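Local coordinates for D-alanyl-D-alanine carboxypeptidase (Penicillin binding protein) family protein (Francisella tularensis subsp. tularensis, PDB 6OSU) that probably removes the terminal D-alanine from peptidoglycan precursor peptides, acting as a serine-type D-Ala-D-Ala carboxypeptidase of the penicillin-binding protein class, at residues P38-M43 against S52-D57; T42-T47 against E298-V303; S326-V331 against Y365-K370. All blocks are in the same frame, centred on the assembly; numbering follows the deposited sequence.

Interaction 1 of 3, residues P38-M43 against S52-D57; sequences PAWVTM and SEKNMD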
ATOM      1  N   PRO A  38       6.555 -14.458  10.757  1.00 74.95           N
ATOM      2  CA  PRO A  38       7.620 -15.012   9.907  1.00 74.24           C
ATOM      3  C   PRO A  38       8.083 -14.074   8.799  1.00 73.18           C
ATOM      4  O   PRO A  38       9.191 -14.265   8.281  1.00 72.52           O
ATOM      5  CB  PRO A  38       6.990 -16.288   9.335  1.00 75.49           C
ATOM      6  CG  PRO A  38       5.513 -16.141   9.560  1.00 75.74           C
ATOM      7  CD  PRO A  38       5.363 -15.318  10.795  1.00 75.80           C
ATOM      8  N   ALA A  39       7.287 -13.074   8.418  1.00 56.83           N
ATOM      9  CA  ALA A  39       7.686 -12.156   7.361  1.00 55.63           C
ATOM     10  C   ALA A  39       6.889 -10.865   7.474  1.00 55.05           C
ATOM     11  O   ALA A  39       5.716 -10.878   7.857  1.00 55.49           O
ATOM     12  CB  ALA A  39       7.483 -12.777   5.974  1.00 54.41           C
ATOM     13  N   TRP A  40       7.537  -9.752   7.129  1.00 53.96           N
ATOM     14  CA  TRP A  40       6.856  -8.465   7.067  1.00 51.36           C
ATOM     15  C   TRP A  40       7.687  -7.491   6.245  1.00 51.01           C
ATOM     16  O   TRP A  40       8.872  -7.717   5.989  1.00 52.82           O
ATOM     17  CB  TRP A  40       6.590  -7.882   8.462  1.00 51.94           C
ATOM     18  CG  TRP A  40       7.795  -7.278   9.128  1.00 53.97           C
ATOM     19  CD1 TRP A  40       8.360  -6.060   8.865  1.00 53.88           C
ATOM     20  CD2 TRP A  40       8.569  -7.855  10.187  1.00 56.21           C
ATOM     21  NE1 TRP A  40       9.442  -5.853   9.682  1.00 56.09           N
ATOM     22  CE2 TRP A  40       9.591  -6.938  10.505  1.00 57.20           C
ATOM     23  CE3 TRP A  40       8.500  -9.059  10.893  1.00 57.85           C
ATOM     24  CZ2 TRP A  40      10.536  -7.187  11.499  1.00 58.92           C
ATOM     25  CZ3 TRP A  40       9.440  -9.303  11.881  1.00 60.40           C
ATOM     26  CH2 TRP A  40      10.444  -8.372  12.173  1.00 60.56           C
ATOM     27  N   VAL A  41       7.043  -6.393   5.851  1.00 48.88           N
ATOM     28  CA  VAL A  41       7.715  -5.289   5.176  1.00 48.44           C
ATOM     29  C   VAL A  41       6.916  -4.018   5.428  1.00 47.22           C
ATOM     30  O   VAL A  41       5.684  -4.047   5.501  1.00 47.03           O
ATOM     31  CB  VAL A  41       7.886  -5.555   3.664  1.00 48.38           C
ATOM     32  CG1 VAL A  41       6.546  -5.494   2.949  1.00 46.04           C
ATOM     33  CG2 VAL A  41       8.875  -4.560   3.051  1.00 48.83           C
ATOM     34  N   THR A  42       7.626  -2.903   5.589  1.00 48.22           N
ATOM     35  CA  THR A  42       7.017  -1.586   5.699  1.00 49.72           C
ATOM     36  C   THR A  42       7.673  -0.678   4.672  1.00 50.50           C
ATOM     37  O   THR A  42       8.901  -0.550   4.648  1.00 51.56           O
ATOM     38  CB  THR A  42       7.171  -0.993   7.106  1.00 52.44           C
ATOM     39  OG1 THR A  42       6.696  -1.930   8.081  1.00 54.75           O
ATOM     40  CG2 THR A  42       6.370   0.303   7.231  1.00 51.42           C
ATOM     41  N   MET A  43       6.856  -0.051   3.831  1.00 50.09           N
ATOM     42  CA  MET A  43       7.344   0.733   2.708  1.00 51.46           C
ATOM     43  C   MET A  43       6.647   2.085   2.679  1.00 51.00           C
ATOM     44  O   MET A  43       5.442   2.176   2.928  1.00 50.10           O
ATOM     45  CB  MET A  43       7.112  -0.018   1.387  1.00 51.94           C
ATOM     46  CG  MET A  43       7.228   0.833   0.142  1.00 54.06           C
ATOM     47  SD  MET A  43       6.747  -0.064  -1.347  1.00 55.10           S
ATOM     48  CE  MET A  43       8.002  -1.342  -1.389  1.00 55.33           C
ATOM     49  N   SER A  52      11.530  -1.021   7.112  1.00 54.76           N
ATOM     50  CA  SER A  52      11.532  -2.136   8.047  1.00 55.57           C
ATOM     51  C   SER A  52      11.072  -3.380   7.303  1.00 55.74           C
ATOM     52  O   SER A  52      10.109  -3.320   6.534  1.00 55.55           O
ATOM     53  CB  SER A  52      10.617  -1.855   9.246  1.00 55.79           C
ATOM     54  OG  SER A  52      10.565  -2.966  10.127  1.00 57.63           O
ATOM     55  N   GLU A  53      11.767  -4.496   7.521  1.00 56.68           N
ATOM     56  CA  GLU A  53      11.368  -5.747   6.885  1.00 56.95           C
ATOM     57  C   GLU A  53      12.122  -6.906   7.516  1.00 58.03           C
ATOM     58  O   GLU A  53      13.245  -6.744   8.001  1.00 60.38           O
ATOM     59  CB  GLU A  53      11.619  -5.718   5.369  1.00 57.93           C
ATOM     60  CG  GLU A  53      13.085  -5.603   4.955  1.00 61.87           C
ATOM     61  CD  GLU A  53      13.782  -6.950   4.841  1.00 66.34           C
ATOM     62  OE1 GLU A  53      15.024  -6.972   4.733  1.00 70.00           O
ATOM     63  OE2 GLU A  53      13.092  -7.990   4.862  1.00 66.99           O
ATOM     64  N   LYS A  54      11.486  -8.076   7.496  1.00 57.80           N
ATOM     65  CA  LYS A  54      12.148  -9.345   7.772  1.00 61.32           C
ATOM     66  C   LYS A  54      11.637 -10.374   6.778  1.00 59.81           C
ATOM     67  O   LYS A  54      10.424 -10.486   6.569  1.00 56.55           O
ATOM     68  CB  LYS A  54      11.906  -9.838   9.208  1.00 63.78           C
ATOM     69  CG  LYS A  54      12.548 -11.199   9.486  1.00 67.97           C
ATOM     70  CD  LYS A  54      12.510 -11.584  10.966  1.00 72.16           C
ATOM     71  CE  LYS A  54      11.205 -12.271  11.348  1.00 73.03           C
ATOM     72  NZ  LYS A  54      11.229 -12.755  12.760  1.00 76.09           N
ATOM     73  N   ASN A  55      12.565 -11.109   6.161  1.00 61.41           N
ATOM     74  CA  ASN A  55      12.231 -12.201   5.243  1.00 61.57           C
ATOM     75  C   ASN A  55      11.303 -11.729   4.127  1.00 59.89           C
ATOM     76  O   ASN A  55      10.433 -12.468   3.661  1.00 59.42           O
ATOM     77  CB  ASN A  55      11.610 -13.377   6.001  1.00 62.16           C
ATOM     78  CG  ASN A  55      12.569 -14.009   6.985  1.00 64.56           C
ATOM     79  OD1 ASN A  55      13.729 -14.267   6.661  1.00 66.46           O
ATOM     80  ND2 ASN A  55      12.086 -14.263   8.198  1.00 64.65           N
ATOM     81  N   MET A  56      11.488 -10.481   3.687  1.00 59.84           N
ATOM     82  CA  MET A  56      10.522  -9.867   2.782  1.00 58.12           C
ATOM     83  C   MET A  56      10.460 -10.543   1.419  1.00 57.08           C
ATOM     84  O   MET A  56       9.522 -10.272   0.664  1.00 54.81           O
ATOM     85  CB  MET A  56      10.827  -8.378   2.600  1.00 58.85           C
ATOM     86  CG  MET A  56      12.077  -8.083   1.792  1.00 62.25           C
ATOM     87  SD  MET A  56      12.248  -6.325   1.418  1.00 63.60           S
ATOM     88  CE  MET A  56      13.824  -6.311   0.568  1.00 65.12           C
ATOM     89  N   ASP A  57      11.411 -11.420   1.095  1.00 59.20           N
ATOM     90  CA  ASP A  57      11.431 -12.120  -0.182  1.00 60.81           C
ATOM     91  C   ASP A  57      11.192 -13.618  -0.043  1.00 62.51           C
ATOM     92  O   ASP A  57      11.313 -14.347  -1.032  1.00 64.30           O
ATOM     93  CB  ASP A  57      12.758 -11.873  -0.901  1.00 64.21           C
ATOM     94  CG  ASP A  57      12.902 -10.441  -1.371  1.00 65.78           C
ATOM     95  OD1 ASP A  57      11.906  -9.865  -1.864  1.00 65.15           O
ATOM     96  OD2 ASP A  57      14.012  -9.889  -1.242  1.00 68.32           O
TER
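Trp40 and Lys54 grip each other through both main chain and side chain. Trp40 N donates to Lys54 O at 3.0 Å and Lys54 N donates back to Trp40 O at 3.0 Å, which defines a hydrogen-bonded antiparallel pair. Two residues further on, Thr42 N reaches Ser52 O at 2.7 Å, so that the pairing alternates regularly along strands 39-44 and 50-54. The indole N-H is satisfied inside the contact as well: Trp40 NE1 donates to Ser52 OG at 3.1 Å, with the oxygen at the ring edge and 16° out of the ring plane. Ser52 can accept here because its OG stands opposite the backbone N (chi1 177°), on the same face of the sheet as the indole. Lys54 lies across the flat side of that indole. Its CB sits 3.5 Å from the centroid of the six-membered ring and only 9° off the normal, a CH-pi contact, and the bend at chi3 carries CE on toward Trp40 CZ3. Leu320 of helix 310-327 also packs on Trp40 and Ser52.

On the face bearing Val41 and Glu53, Val41 CG2 meets Glu53 CB at 3.8 Å and the sulfur of Met56 lies close by. Glu53 bends at chi2, and its OE2 accepts from Met56 N at 3.2 Å, tying down the turn that ends the strand. Asn55, with left-handed helical backbone angles, starts that turn, while its ND2 donates to Pro38 O at 2.9 Å and closes the end of the pairing. Together these bonds describe a beta hairpin, whose second strand, 50-54, forms one edge of the five-stranded antiparallel sheet in the penicillin-binding, beta-lactamase-like fold.

Interaction 2 of 3, residues T42-T47 against E298-V303; sequences TMDYRT and ERFISV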
ATOM      1  N   THR A  42       7.626  -2.903   5.589  1.00 48.22           N
ATOM      2  CA  THR A  42       7.017  -1.586   5.699  1.00 49.72           C
ATOM      3  C   THR A  42       7.673  -0.678   4.672  1.00 50.50           C
ATOM      4  O   THR A  42       8.901  -0.550   4.648  1.00 51.56           O
ATOM      5  CB  THR A  42       7.171  -0.993   7.106  1.00 52.44           C
ATOM      6  OG1 THR A  42       6.696  -1.930   8.081  1.00 54.75           O
ATOM      7  CG2 THR A  42       6.370   0.303   7.231  1.00 51.42           C
ATOM      8  N   MET A  43       6.856  -0.051   3.831  1.00 50.09           N
ATOM      9  CA  MET A  43       7.344   0.733   2.708  1.00 51.46           C
ATOM     10  C   MET A  43       6.647   2.085   2.679  1.00 51.00           C
ATOM     11  O   MET A  43       5.442   2.176   2.928  1.00 50.10           O
ATOM     12  CB  MET A  43       7.112  -0.018   1.387  1.00 51.94           C
ATOM     13  CG  MET A  43       7.228   0.833   0.142  1.00 54.06           C
ATOM     14  SD  MET A  43       6.747  -0.064  -1.347  1.00 55.10           S
ATOM     15  CE  MET A  43       8.002  -1.342  -1.389  1.00 55.33           C
ATOM     16  N   ASP A  44       7.412   3.134   2.384  1.00 52.37           N
ATOM     17  CA  ASP A  44       6.833   4.453   2.175  1.00 53.21           C
ATOM     18  C   ASP A  44       6.237   4.545   0.776  1.00 53.19           C
ATOM     19  O   ASP A  44       6.801   4.034  -0.195  1.00 53.43           O
ATOM     20  CB  ASP A  44       7.883   5.548   2.378  1.00 54.93           C
ATOM     21  CG  ASP A  44       7.346   6.934   2.070  1.00 56.49           C
ATOM     22  OD1 ASP A  44       7.486   7.386   0.914  1.00 57.16           O
ATOM     23  OD2 ASP A  44       6.760   7.561   2.978  1.00 57.06           O
ATOM     24  N   TYR A  45       5.083   5.204   0.677  1.00 53.61           N
ATOM     25  CA  TYR A  45       4.319   5.170  -0.564  1.00 52.60           C
ATOM     26  C   TYR A  45       4.961   6.033  -1.643  1.00 53.10           C
ATOM     27  O   TYR A  45       5.096   5.601  -2.795  1.00 54.17           O
ATOM     28  CB  TYR A  45       2.878   5.612  -0.304  1.00 52.62           C
ATOM     29  CG  TYR A  45       2.120   5.925  -1.570  1.00 52.91           C
ATOM     30  CD1 TYR A  45       1.781   4.918  -2.466  1.00 51.52           C
ATOM     31  CD2 TYR A  45       1.748   7.229  -1.875  1.00 54.68           C
ATOM     32  CE1 TYR A  45       1.097   5.201  -3.631  1.00 53.14           C
ATOM     33  CE2 TYR A  45       1.060   7.522  -3.035  1.00 55.67           C
ATOM     34  CZ  TYR A  45       0.736   6.505  -3.908  1.00 55.67           C
ATOM     35  OH  TYR A  45       0.053   6.793  -5.063  1.00 57.95           O
ATOM     36  N   ARG A  46       5.362   7.255  -1.296  1.00 52.84           N
ATOM     37  CA  ARG A  46       5.840   8.178  -2.320  1.00 54.59           C
ATOM     38  C   ARG A  46       7.261   7.854  -2.772  1.00 55.96           C
ATOM     39  O   ARG A  46       7.583   8.002  -3.956  1.00 58.40           O
ATOM     40  CB  ARG A  46       5.745   9.617  -1.811  1.00 56.58           C
ATOM     41  CG  ARG A  46       4.324  10.163  -1.819  1.00 56.99           C
ATOM     42  CD  ARG A  46       4.262  11.588  -1.303  1.00 59.63           C
ATOM     43  NE  ARG A  46       4.664  11.682   0.097  1.00 61.52           N
ATOM     44  CZ  ARG A  46       4.614  12.802   0.813  1.00 65.62           C
ATOM     45  NH1 ARG A  46       4.173  13.927   0.260  1.00 69.47           N
ATOM     46  NH2 ARG A  46       5.002  12.802   2.081  1.00 64.80           N
ATOM     47  N   THR A  47       8.124   7.412  -1.860  1.00 54.93           N
ATOM     48  CA  THR A  47       9.499   7.112  -2.236  1.00 56.04           C
ATOM     49  C   THR A  47       9.705   5.661  -2.636  1.00 54.73           C
ATOM     50  O   THR A  47      10.712   5.349  -3.284  1.00 56.42           O
ATOM     51  CB  THR A  47      10.462   7.434  -1.086  1.00 56.18           C
ATOM     52  OG1 THR A  47      10.151   6.601   0.039  1.00 55.75           O
ATOM     53  CG2 THR A  47      10.363   8.900  -0.678  1.00 56.20           C
ATOM     54  N   GLU A 298       1.908  11.729   4.755  1.00 75.31           N
ATOM     55  CA  GLU A 298       2.863  10.626   4.805  1.00 70.34           C
ATOM     56  C   GLU A 298       2.099   9.306   4.918  1.00 64.11           C
ATOM     57  O   GLU A 298       1.484   9.020   5.951  1.00 64.36           O
ATOM     58  CB  GLU A 298       3.835  10.812   5.970  1.00 71.69           C
ATOM     59  CG  GLU A 298       4.982   9.822   6.009  1.00 70.64           C
ATOM     60  CD  GLU A 298       6.121  10.195   5.071  1.00 72.58           C
ATOM     61  OE1 GLU A 298       5.941  11.097   4.223  1.00 74.81           O
ATOM     62  OE2 GLU A 298       7.202   9.581   5.184  1.00 71.67           O
ATOM     63  N   ARG A 299       2.129   8.514   3.850  1.00 58.49           N
ATOM     64  CA  ARG A 299       1.445   7.230   3.796  1.00 54.24           C
ATOM     65  C   ARG A 299       2.460   6.097   3.780  1.00 52.22           C
ATOM     66  O   ARG A 299       3.446   6.139   3.035  1.00 52.00           O
ATOM     67  CB  ARG A 299       0.547   7.119   2.560  1.00 53.05           C
ATOM     68  CG  ARG A 299       0.057   5.702   2.305  1.00 50.71           C
ATOM     69  CD  ARG A 299      -0.700   5.567   1.000  1.00 52.04           C
ATOM     70  NE  ARG A 299      -1.916   6.371   0.989  1.00 55.48           N
ATOM     71  CZ  ARG A 299      -3.047   6.025   1.596  1.00 55.75           C
ATOM     72  NH1 ARG A 299      -3.124   4.885   2.272  1.00 53.69           N
ATOM     73  NH2 ARG A 299      -4.102   6.824   1.530  1.00 58.23           N
ATOM     74  N   PHE A 300       2.208   5.080   4.597  1.00 50.61           N
ATOM     75  CA  PHE A 300       3.038   3.889   4.635  1.00 49.60           C
ATOM     76  C   PHE A 300       2.205   2.662   4.299  1.00 48.10           C
ATOM     77  O   PHE A 300       1.001   2.614   4.562  1.00 47.47           O
ATOM     78  CB  PHE A 300       3.705   3.710   6.003  1.00 48.62           C
ATOM     79  CG  PHE A 300       4.931   4.555   6.187  1.00 49.26           C
ATOM     80  CD1 PHE A 300       6.149   4.147   5.668  1.00 48.11           C
ATOM     81  CD2 PHE A 300       4.864   5.760   6.868  1.00 50.59           C
ATOM     82  CE1 PHE A 300       7.282   4.923   5.830  1.00 49.80           C
ATOM     83  CE2 PHE A 300       5.992   6.542   7.035  1.00 52.25           C
ATOM     84  CZ  PHE A 300       7.204   6.124   6.516  1.00 51.69           C
ATOM     85  N   ILE A 301       2.864   1.671   3.711  1.00 47.51           N
ATOM     86  CA  ILE A 301       2.252   0.392   3.378  1.00 46.83           C
ATOM     87  C   ILE A 301       2.967  -0.692   4.170  1.00 47.66           C
ATOM     88  O   ILE A 301       4.202  -0.765   4.161  1.00 49.47           O
ATOM     89  CB  ILE A 301       2.323   0.122   1.865  1.00 46.75           C
ATOM     90  CG1 ILE A 301       1.447   1.129   1.117  1.00 48.54           C
ATOM     91  CG2 ILE A 301       1.914  -1.311   1.551  1.00 45.08           C
ATOM     92  CD1 ILE A 301       1.755   1.225  -0.364  1.00 49.42           C
ATOM     93  N   SER A 302       2.197  -1.516   4.870  1.00 46.96           N
ATOM     94  CA  SER A 302       2.736  -2.612   5.658  1.00 48.90           C
ATOM     95  C   SER A 302       2.079  -3.912   5.231  1.00 47.90           C
ATOM     96  O   SER A 302       0.867  -3.962   5.002  1.00 47.84           O
ATOM     97  CB  SER A 302       2.514  -2.394   7.156  1.00 53.80           C
ATOM     98  OG  SER A 302       3.588  -1.674   7.732  1.00 57.88           O
ATOM     99  N   VAL A 303       2.895  -4.955   5.118  1.00 47.30           N
ATOM    100  CA  VAL A 303       2.431  -6.316   4.888  1.00 47.78           C
ATOM    101  C   VAL A 303       2.984  -7.186   6.004  1.00 49.57           C
ATOM    102  O   VAL A 303       4.187  -7.154   6.280  1.00 49.46           O
ATOM    103  CB  VAL A 303       2.875  -6.849   3.514  1.00 47.38           C
ATOM    104  CG1 VAL A 303       2.366  -8.261   3.318  1.00 48.51           C
ATOM    105  CG2 VAL A 303       2.379  -5.936   2.405  1.00 46.59           C
TER
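This is an antiparallel strand pairing inside the five-stranded antiparallel sheet of the catalytic domain, in which Met43 and Ile301 bring strand 39-44 against strand 298-307 from far along the chain. The evidence is a reciprocal pair of bonds: Met43 N to Ile301 O at 2.8 Å and Ile301 N to Met43 O at 2.7 Å. Tyr45 N to Arg299 O, at 3.0 Å, continues the pairing just past the first strand. Tyr45 also rests its CB and ring obliquely on Arg299 CD, while the guanidinium of Arg299 is engaged elsewhere, by Asp275 and Ser292.

On the face carrying Thr42, Asp44 and Phe300, the two hydroxyls Thr42 OG1 and Ser302 OG hydrogen-bond at 3.1 Å. Asp44 CB packs on Phe300 CE1 at 3.6 Å. A trans first torsion (chi1 176°) lets the Asp44 carboxylate reach over the ring, with OD2 above one face, offset toward the rim. OD2 also lies 3.0 Å from Glu298 OE2, an acceptor-to-acceptor approach between planes 43° apart; such proximity would be expected to raise the proton affinity of one of the two acids. Part of the charge is answered by a salt bridge, since Arg46 NH2 meets Glu298 OE1 at 2.9 Å. That oxygen lies in the guanidinium plane, at its edge, although the carboxylate as a whole is turned 75° against it.

The other Asp44 oxygen is held within its own segment. OD1 accepts from Thr47 N at 2.8 Å, nearly along the C-O axis, and from Thr47 OG1, which comes from above the carboxylate plane. This Asx motif pins the turn that leaves a strand flanked on both sides in the sheet, where an early and a late strand of the catalytic domain pair, as in other penicillin-recognising enzymes.

Interaction 3 of 3, residues S326-V331 against Y365-K370; sequences SKYENV and YKTVPK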
ATOM      1  N   SER A 326       5.923   7.653  12.958  1.00 58.32           N
ATOM      2  CA  SER A 326       6.395   8.517  14.031  1.00 60.62           C
ATOM      3  C   SER A 326       7.905   8.723  14.042  1.00 62.16           C
ATOM      4  O   SER A 326       8.384   9.619  14.744  1.00 64.06           O
ATOM      5  CB  SER A 326       5.963   7.956  15.390  1.00 61.29           C
ATOM      6  OG  SER A 326       6.656   6.754  15.671  1.00 61.02           O
ATOM      7  N   LYS A 327       8.670   7.926  13.297  1.00 61.45           N
ATOM      8  CA  LYS A 327      10.121   8.037  13.329  1.00 62.20           C
ATOM      9  C   LYS A 327      10.745   8.403  11.992  1.00 61.03           C
ATOM     10  O   LYS A 327      11.961   8.611  11.937  1.00 61.34           O
ATOM     11  CB  LYS A 327      10.740   6.727  13.841  1.00 61.92           C
ATOM     12  CG  LYS A 327      10.202   6.313  15.198  1.00 63.27           C
ATOM     13  CD  LYS A 327      11.245   5.611  16.038  1.00 65.52           C
ATOM     14  CE  LYS A 327      10.930   5.774  17.518  1.00 68.41           C
ATOM     15  NZ  LYS A 327      10.955   7.209  17.923  1.00 70.36           N
ATOM     16  N   TYR A 328       9.960   8.513  10.922  1.00 60.04           N
ATOM     17  CA  TYR A 328      10.502   8.733   9.589  1.00 59.58           C
ATOM     18  C   TYR A 328       9.869   9.969   8.960  1.00 60.42           C
ATOM     19  O   TYR A 328       8.963  10.594   9.518  1.00 62.42           O
ATOM     20  CB  TYR A 328      10.307   7.497   8.705  1.00 58.15           C
ATOM     21  CG  TYR A 328      11.287   6.397   9.026  1.00 59.07           C
ATOM     22  CD1 TYR A 328      12.500   6.309   8.358  1.00 59.38           C
ATOM     23  CD2 TYR A 328      11.011   5.459  10.013  1.00 60.73           C
ATOM     24  CE1 TYR A 328      13.409   5.311   8.651  1.00 60.15           C
ATOM     25  CE2 TYR A 328      11.916   4.455  10.315  1.00 62.05           C
ATOM     26  CZ  TYR A 328      13.113   4.388   9.628  1.00 61.62           C
ATOM     27  OH  TYR A 328      14.018   3.395   9.923  1.00 62.99           O
ATOM     28  N   GLU A 329      10.356  10.304   7.769  1.00 59.31           N
ATOM     29  CA  GLU A 329      10.103  11.595   7.152  1.00 58.93           C
ATOM     30  C   GLU A 329      10.561  11.533   5.704  1.00 56.63           C
ATOM     31  O   GLU A 329      11.578  10.900   5.403  1.00 55.45           O
ATOM     32  CB  GLU A 329      10.857  12.696   7.908  1.00 61.45           C
ATOM     33  CG  GLU A 329      10.313  14.092   7.746  1.00 63.92           C
ATOM     34  CD  GLU A 329      10.846  15.029   8.815  1.00 68.09           C
ATOM     35  OE1 GLU A 329      12.060  15.319   8.805  1.00 69.29           O
ATOM     36  OE2 GLU A 329      10.054  15.456   9.684  1.00 69.98           O
ATOM     37  N   ASN A 330       9.809  12.176   4.815  1.00 55.60           N
ATOM     38  CA  ASN A 330      10.187  12.296   3.412  1.00 54.93           C
ATOM     39  C   ASN A 330      10.879  13.637   3.211  1.00 57.71           C
ATOM     40  O   ASN A 330      10.321  14.685   3.557  1.00 59.43           O
ATOM     41  CB  ASN A 330       8.973  12.165   2.492  1.00 53.10           C
ATOM     42  CG  ASN A 330       8.575  10.720   2.254  1.00 52.72           C
ATOM     43  OD1 ASN A 330       9.151   9.801   2.837  1.00 53.80           O
ATOM     44  ND2 ASN A 330       7.584  10.511   1.399  1.00 51.91           N
ATOM     45  N   VAL A 331      12.096  13.600   2.667  1.00 58.03           N
ATOM     46  CA  VAL A 331      12.910  14.789   2.452  1.00 59.94           C
ATOM     47  C   VAL A 331      13.476  14.752   1.038  1.00 59.54           C
ATOM     48  O   VAL A 331      13.975  13.716   0.583  1.00 58.27           O
ATOM     49  CB  VAL A 331      14.055  14.897   3.484  1.00 61.02           C
ATOM     50  CG1 VAL A 331      14.883  16.143   3.227  1.00 62.78           C
ATOM     51  CG2 VAL A 331      13.502  14.912   4.901  1.00 61.73           C
ATOM     52  N   TYR A 365      14.888  11.896  -3.424  1.00 56.42           N
ATOM     53  CA  TYR A 365      13.721  12.031  -2.562  1.00 54.80           C
ATOM     54  C   TYR A 365      13.638  10.750  -1.748  1.00 54.12           C
ATOM     55  O   TYR A 365      13.326   9.685  -2.294  1.00 53.85           O
ATOM     56  CB  TYR A 365      12.460  12.267  -3.394  1.00 55.61           C
ATOM     57  CG  TYR A 365      11.212  12.562  -2.596  1.00 55.29           C
ATOM     58  CD1 TYR A 365      11.156  13.642  -1.721  1.00 54.66           C
ATOM     59  CD2 TYR A 365      10.077  11.774  -2.736  1.00 55.43           C
ATOM     60  CE1 TYR A 365      10.006  13.915  -0.994  1.00 54.01           C
ATOM     61  CE2 TYR A 365       8.927  12.038  -2.019  1.00 54.90           C
ATOM     62  CZ  TYR A 365       8.895  13.108  -1.151  1.00 54.22           C
ATOM     63  OH  TYR A 365       7.747  13.364  -0.435  1.00 54.73           O
ATOM     64  N   LYS A 366      13.936  10.843  -0.450  1.00 53.60           N
ATOM     65  CA  LYS A 366      14.176   9.663   0.366  1.00 54.93           C
ATOM     66  C   LYS A 366      13.394   9.728   1.673  1.00 55.61           C
ATOM     67  O   LYS A 366      13.139  10.806   2.219  1.00 55.52           O
ATOM     68  CB  LYS A 366      15.680   9.505   0.654  1.00 55.65           C
ATOM     69  CG  LYS A 366      16.104   8.105   1.074  1.00 57.58           C
ATOM     70  CD  LYS A 366      17.610   8.023   1.297  1.00 59.02           C
ATOM     71  CE  LYS A 366      17.995   6.801   2.132  1.00 60.85           C
ATOM     72  NZ  LYS A 366      18.006   5.529   1.351  1.00 63.52           N
ATOM     73  N   THR A 367      13.012   8.552   2.165  1.00 56.51           N
ATOM     74  CA  THR A 367      12.409   8.408   3.487  1.00 56.27           C
ATOM     75  C   THR A 367      13.528   8.143   4.490  1.00 55.93           C
ATOM     76  O   THR A 367      14.174   7.091   4.448  1.00 56.76           O
ATOM     77  CB  THR A 367      11.383   7.278   3.492  1.00 57.54           C
ATOM     78  OG1 THR A 367      10.347   7.567   2.546  1.00 58.41           O
ATOM     79  CG2 THR A 367      10.771   7.114   4.875  1.00 57.53           C
ATOM     80  N   VAL A 368      13.762   9.096   5.387  1.00 55.04           N
ATOM     81  CA  VAL A 368      14.886   9.022   6.319  1.00 55.27           C
ATOM     82  C   VAL A 368      14.362   9.260   7.730  1.00 54.81           C
ATOM     83  O   VAL A 368      13.279   9.833   7.918  1.00 53.62           O
ATOM     84  CB  VAL A 368      15.993  10.040   5.956  1.00 55.91           C
ATOM     85  CG1 VAL A 368      16.571   9.733   4.582  1.00 56.53           C
ATOM     86  CG2 VAL A 368      15.448  11.456   5.999  1.00 55.31           C
ATOM     87  N   PRO A 369      15.102   8.813   8.747  1.00 55.64           N
ATOM     88  CA  PRO A 369      14.678   9.077  10.129  1.00 56.24           C
ATOM     89  C   PRO A 369      14.580  10.570  10.405  1.00 55.76           C
ATOM     90  O   PRO A 369      15.409  11.359   9.946  1.00 55.24           O
ATOM     91  CB  PRO A 369      15.781   8.424  10.967  1.00 58.11           C
ATOM     92  CG  PRO A 369      16.369   7.377  10.071  1.00 57.73           C
ATOM     93  CD  PRO A 369      16.288   7.939   8.688  1.00 55.92           C
ATOM     94  N   LYS A 370      13.543  10.953  11.162  1.00 56.28           N
ATOM     95  CA  LYS A 370      13.383  12.350  11.555  1.00 58.29           C
ATOM     96  C   LYS A 370      14.628  12.872  12.255  1.00 60.59           C
ATOM     97  O   LYS A 370      15.017  14.031  12.067  1.00 61.89           O
ATOM     98  CB  LYS A 370      12.174  12.512  12.476  1.00 61.18           C
ATOM     99  CG  LYS A 370      10.823  12.538  11.793  1.00 61.84           C
ATOM    100  CD  LYS A 370       9.773  13.085  12.753  1.00 64.79           C
ATOM    101  CE  LYS A 370       8.620  12.113  12.954  1.00 66.11           C
ATOM    102  NZ  LYS A 370       7.776  11.960  11.733  1.00 65.80           N
TER
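Lys370 folds back over Ser326, Lys327 and Tyr328, where helix 310-327 ends, and its side chain can be tracked atom by atom along the carbonyls where the helix passes into the strand. Its backbone N first donates to Lys327 O at 2.9 Å. CB then passes the same oxygen, Lys327 O, at 3.9 Å. CG lies 3.5 Å from Tyr328 O and also faces the Glu329 carboxylate, whose OE2 is next approached by CD. Bends at chi3 (-123°) and chi4 (-69°) turn the chain back, placing CE 3.1 Å from Ser326 O and letting NZ donate to Tyr328 O at 2.9 Å. Glu329 OE2 remains 4.6 Å from Lys370 NZ, so the opposite charges are near without touching. The ammonium group near the C-terminal end of the helix may be mildly favourable for its dipole.

Beyond the lysine the strands pair through the backbone. Glu329 O receives Val368 N, and Val331 and Lys366 exchange two backbone bonds. Tyr328 lies alongside Pro369, pointing the same way, with CE1 close to the proline CG. On the face bearing Glu329 and Val331, Val331 CG2 meets Val368 CG2 at 4.1 Å, the side chains crossing at about a right angle.

The two strands are contacted from both sides of the domain junction: Lys366 and Val368 pack on Ile410 of strand 409-417, whereas Tyr328 and Thr367 pack on Phe300 and Val51. Placed directly after helix 310-327, this two-stranded antiparallel sheet joins the catalytic part to the beta-rich C-terminal domain of the penicillin-binding protein 5 type.

In the fold
Interactions 1 and 2 lie on opposite edges of one strand, 39-44, and share Thr42 and Met43; their centres are 12 Å apart, and Val41 O to Val303 N, at 3.0 Å, probably adds a hydrogen bond between them. Interaction 3 centres 11 Å from interaction 2 and meets it through a probable Thr47 OG1 to Thr367 OG1 bond of 2.7 Å, which couples the sheet to the start of the C-terminal domain. Interactions 1 and 3 do not touch, their nearest atoms being about 6 Å apart. Interactions 1 and 3 lie away from the predicted active site; in interaction 2, the Ile301 side chain is about 10 Å from that of Lys278, the predicted substrate-binding residue.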